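Local coordinates for A rubisco-like protein (Burkholderia fungorum, PDB 3NWR) that is a RuBisCO-like protein of unestablished reaction, classed as a lyase, and probably acts on a sugar-phosphate-like substrate, at residues D104-L107 against P108-A111; T363-A366 against T367-V371. All coordinates share one frame; numbering follows the deposited sequence.

Contact 1 (D104-L107 against P108-A111); sequences DANL and PTLA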
loop_
_atom_site.group_PDB
_atom_site.type_symbol
_atom_site.label_atom_id
_atom_site.label_comp_id
_atom_site.label_asym_id
_atom_site.label_seq_id
_atom_site.Cartn_x
_atom_site.Cartn_y
_atom_site.Cartn_z
ATOM N N ASP A 104 12.302 0.633 16.836
ATOM C CA ASP A 104 13.127 -0.559 16.699
ATOM C C ASP A 104 13.082 -1.107 15.264
ATOM O O ASP A 104 12.737 -0.366 14.343
ATOM C CB ASP A 104 12.801 -1.609 17.759
ATOM C CG ASP A 104 13.816 -1.600 18.896
ATOM O OD1 ASP A 104 14.844 -0.894 18.765
ATOM O OD2 ASP A 104 13.594 -2.281 19.919
ATOM N N ALA A 105 13.458 -2.370 15.065
ATOM C CA ALA A 105 13.648 -2.884 13.701
ATOM C C ALA A 105 12.365 -3.458 13.123
ATOM O O ALA A 105 12.325 -4.593 12.666
ATOM C CB ALA A 105 14.765 -3.928 13.665
ATOM N N ASN A 106 11.328 -2.639 13.139
ATOM C CA ASN A 106 9.981 -3.037 12.764
ATOM C C ASN A 106 9.610 -2.310 11.471
ATOM O O ASN A 106 9.264 -1.121 11.490
ATOM C CB ASN A 106 9.035 -2.634 13.905
ATOM C CG ASN A 106 7.629 -3.188 13.736
ATOM O OD1 ASN A 106 6.968 -2.947 12.723
ATOM N ND2 ASN A 106 7.158 -3.929 14.738
ATOM N N LEU A 107 9.703 -3.027 10.352
ATOM C CA LEU A 107 9.546 -2.416 9.032
ATOM C C LEU A 107 8.162 -1.804 8.797
ATOM O O LEU A 107 8.067 -0.635 8.414
ATOM C CB LEU A 107 9.916 -3.411 7.930
ATOM C CG LEU A 107 9.908 -2.871 6.494
ATOM C CD1 LEU A 107 10.649 -1.533 6.367
ATOM C CD2 LEU A 107 10.518 -3.908 5.550
ATOM N N PRO A 108 7.080 -2.569 9.020
ATOM C CA PRO A 108 5.780 -1.919 8.776
ATOM C C PRO A 108 5.461 -0.768 9.745
ATOM O O PRO A 108 4.780 0.180 9.358
ATOM C CB PRO A 108 4.779 -3.078 8.882
ATOM C CG PRO A 108 5.472 -4.107 9.761
ATOM C CD PRO A 108 6.938 -3.995 9.382
ATOM N N THR A 109 5.948 -0.818 10.979
ATOM C CA THR A 109 5.742 0.322 11.868
ATOM C C THR A 109 6.642 1.506 11.514
ATOM O O THR A 109 6.259 2.656 11.713
ATOM C CB THR A 109 5.821 -0.086 13.345
ATOM O OG1 THR A 109 4.819 -1.076 13.577
ATOM C CG2 THR A 109 5.561 1.115 14.262
ATOM N N LEU A 110 7.809 1.230 10.935
ATOM C CA LEU A 110 8.619 2.303 10.366
ATOM C C LEU A 110 7.790 3.044 9.313
ATOM O O LEU A 110 7.736 4.274 9.304
ATOM C CB LEU A 110 9.904 1.730 9.758
ATOM C CG LEU A 110 10.755 2.705 8.947
ATOM C CD1 LEU A 110 11.120 3.913 9.789
ATOM C CD2 LEU A 110 12.011 2.037 8.389
ATOM N N ALA A 111 7.124 2.297 8.438
ATOM C CA ALA A 111 6.259 2.934 7.440
ATOM C C ALA A 111 5.097 3.703 8.082
ATOM O O ALA A 111 4.734 4.785 7.620
ATOM C CB ALA A 111 5.739 1.912 6.431
#
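Asn106 turns its amide oxygen onto the first turn of helix 107-114 and meets Thr109 twice. Asn106 OD1 accepts from Thr109 N at 2.9 Å, tilted from the amide plane, and from Thr109 OG1 at 3.0 Å, which lies well above that plane on the same face. With CG of Asn106 anti to the backbone N (chi1 -171°), the amide is brought within bonding distance of Thr109 N. This is a classical N-cap: asparagine suits it because its short side chain carries an acceptor for a first-turn N-H, and threonine adds a hydroxyl to the grip. Pro108 suits the first turn because N-H groups there have no preceding helical carbonyl to bond, and proline has no N-H to satisfy. The backbone then takes over, Leu110 N reaching Asn106 O at 2.8 Å and Ala111 N reaching Leu107 O at 3.1 Å. The tightest carbon approach, Leu107 CB to Pro108 CD at 3.4 Å, is set largely by their peptide bond. The leucine methyls meet more loosely, Leu107 CD1 standing 4.3 Å from Leu110 CD2. The more open side is that of Asp104 and Ala105, where Asp104 forms a salt bridge with Arg141. Asn106 ND2 hydrogen-bonds Thr237 O of the second subunit and a bound glycerol.

Contact 2 (T363-A366 against T367-V371); sequences TVQA and TFDAV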
loop_
_atom_site.group_PDB
_atom_site.type_symbol
_atom_site.label_atom_id
_atom_site.label_comp_id
_atom_site.label_asym_id
_atom_site.label_seq_id
_atom_site.Cartn_x
_atom_site.Cartn_y
_atom_site.Cartn_z
ATOM N N THR A 363 16.314 2.679 -27.050
ATOM C CA THR A 363 16.371 3.261 -25.709
ATOM C C THR A 363 17.612 2.813 -24.939
ATOM O O THR A 363 17.802 3.165 -23.773
ATOM C CB THR A 363 15.118 2.917 -24.870
ATOM O OG1 THR A 363 15.020 1.490 -24.724
ATOM C CG2 THR A 363 13.864 3.432 -25.547
ATOM N N VAL A 364 18.486 2.066 -25.603
ATOM C CA VAL A 364 19.670 1.533 -24.944
ATOM C C VAL A 364 20.686 2.619 -24.566
ATOM O O VAL A 364 21.209 2.626 -23.461
ATOM C CB VAL A 364 20.324 0.452 -25.817
ATOM C CG1 VAL A 364 21.734 0.123 -25.324
ATOM C CG2 VAL A 364 19.434 -0.792 -25.843
ATOM N N GLN A 365 20.977 3.536 -25.483
ATOM C CA GLN A 365 21.942 4.587 -25.173
ATOM C C GLN A 365 21.545 5.400 -23.933
ATOM O O GLN A 365 22.370 5.643 -23.049
ATOM C CB GLN A 365 22.131 5.526 -26.367
ATOM C CG GLN A 365 23.220 6.577 -26.134
ATOM C CD GLN A 365 24.614 5.980 -26.144
ATOM O OE1 GLN A 365 25.287 5.896 -25.113
ATOM N NE2 GLN A 365 25.049 5.553 -27.309
ATOM N N ALA A 366 20.293 5.842 -23.893
ATOM C CA ALA A 366 19.821 6.656 -22.779
ATOM C C ALA A 366 19.880 5.859 -21.479
ATOM O O ALA A 366 20.215 6.390 -20.415
ATOM C CB ALA A 366 18.413 7.140 -23.038
ATOM N N THR A 367 19.583 4.573 -21.578
ATOM C CA THR A 367 19.600 3.707 -20.403
ATOM C C THR A 367 21.021 3.549 -19.865
ATOM O O THR A 367 21.257 3.680 -18.666
ATOM C CB THR A 367 18.970 2.343 -20.729
ATOM O OG1 THR A 367 17.599 2.538 -21.089
ATOM C CG2 THR A 367 19.031 1.399 -19.520
ATOM N N PHE A 368 21.968 3.280 -20.764
ATOM C CA PHE A 368 23.371 3.138 -20.397
ATOM C C PHE A 368 23.871 4.419 -19.741
ATOM O O PHE A 368 24.563 4.384 -18.721
ATOM C CB PHE A 368 24.196 2.816 -21.652
ATOM C CG PHE A 368 25.637 2.477 -21.377
ATOM C CD1 PHE A 368 25.981 1.544 -20.412
ATOM C CD2 PHE A 368 26.651 3.067 -22.123
ATOM C CE1 PHE A 368 27.315 1.222 -20.177
ATOM C CE2 PHE A 368 27.984 2.742 -21.894
ATOM C CZ PHE A 368 28.313 1.822 -20.923
ATOM N N ASP A 369 23.511 5.554 -20.329
ATOM C CA ASP A 369 23.956 6.841 -19.811
ATOM C C ASP A 369 23.311 7.179 -18.460
ATOM O O ASP A 369 23.924 7.842 -17.631
ATOM C CB ASP A 369 23.720 7.939 -20.852
ATOM C CG ASP A 369 24.641 7.803 -22.055
ATOM O OD1 ASP A 369 25.667 7.092 -21.954
ATOM O OD2 ASP A 369 24.349 8.409 -23.108
ATOM N N ALA A 370 22.096 6.696 -18.229
ATOM C CA ALA A 370 21.448 6.861 -16.923
ATOM C C ALA A 370 22.152 6.068 -15.820
ATOM O O ALA A 370 22.424 6.599 -14.742
ATOM C CB ALA A 370 19.970 6.467 -16.994
ATOM N N VAL A 371 22.442 4.799 -16.087
ATOM C CA VAL A 371 23.002 3.904 -15.074
ATOM C C VAL A 371 24.509 4.101 -14.880
ATOM O O VAL A 371 25.021 3.964 -13.769
ATOM C CB VAL A 371 22.699 2.428 -15.416
ATOM C CG1 VAL A 371 23.401 1.473 -14.442
ATOM C CG2 VAL A 371 21.181 2.181 -15.419
#
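Residues 364-371 form one short alpha-helix, with i to i+4 bonds such as Phe368 N to Val364 O at 2.9 Å (N-H...O angle 169°) and Asp369 N to Gln365 O at 3.0 Å. It is the helix of a beta-alpha-beta unit between strands 352-355 and 377-379 of the TIM-barrel domain, so one flank faces the strands and the other is more open. Thr367 belongs to the inner flank, packed on Phe355 and Phe378; its OG1 stands beside its own backbone N (chi1 -63°), bringing the hydroxyl back to the preceding turn. A threonine suits this buried site because its polar end is satisfied by the helix itself, while its methyl adds bulk among apolar neighbours. Phe368 turns its ring away from the preceding turn to Trp402 and Val405 of helix 391-407, and Val364 also packs on Trp402. On the outer flank, small Ala366 and charged Asp369 suit exposure, and the Asp369 carboxylate lies beside the Gln365 side chain, OD2 of Asp369 standing 3.7 Å from CG of Gln365. Thr363 O accepts two bonds from opposite faces of its carbonyl plane: from Thr367 N at 3.2 Å, and from Thr367 OG1 at 2.8 Å.

How the contacts relate
Contact 1 comes first along the chain, in the RuBisCO-type N-terminal domain, where the loop after strand 89-99 enters helix 107-114; contact 2 follows much later, on helix 364-371 of the catalytic TIM barrel. Their centres lie about 35 Å apart, on opposite sides of the chain's centre, with nearest atoms about 24 Å apart; they share no helix, strand or sheet. Helix 107-114 nevertheless packs on barrel helix 267-276 and meets the second subunit, placing contact 1 at a junction of domains and chains. Contact 2 touches no other chain of the assembly and joins the barrel's strands to neighbouring helix 391-407.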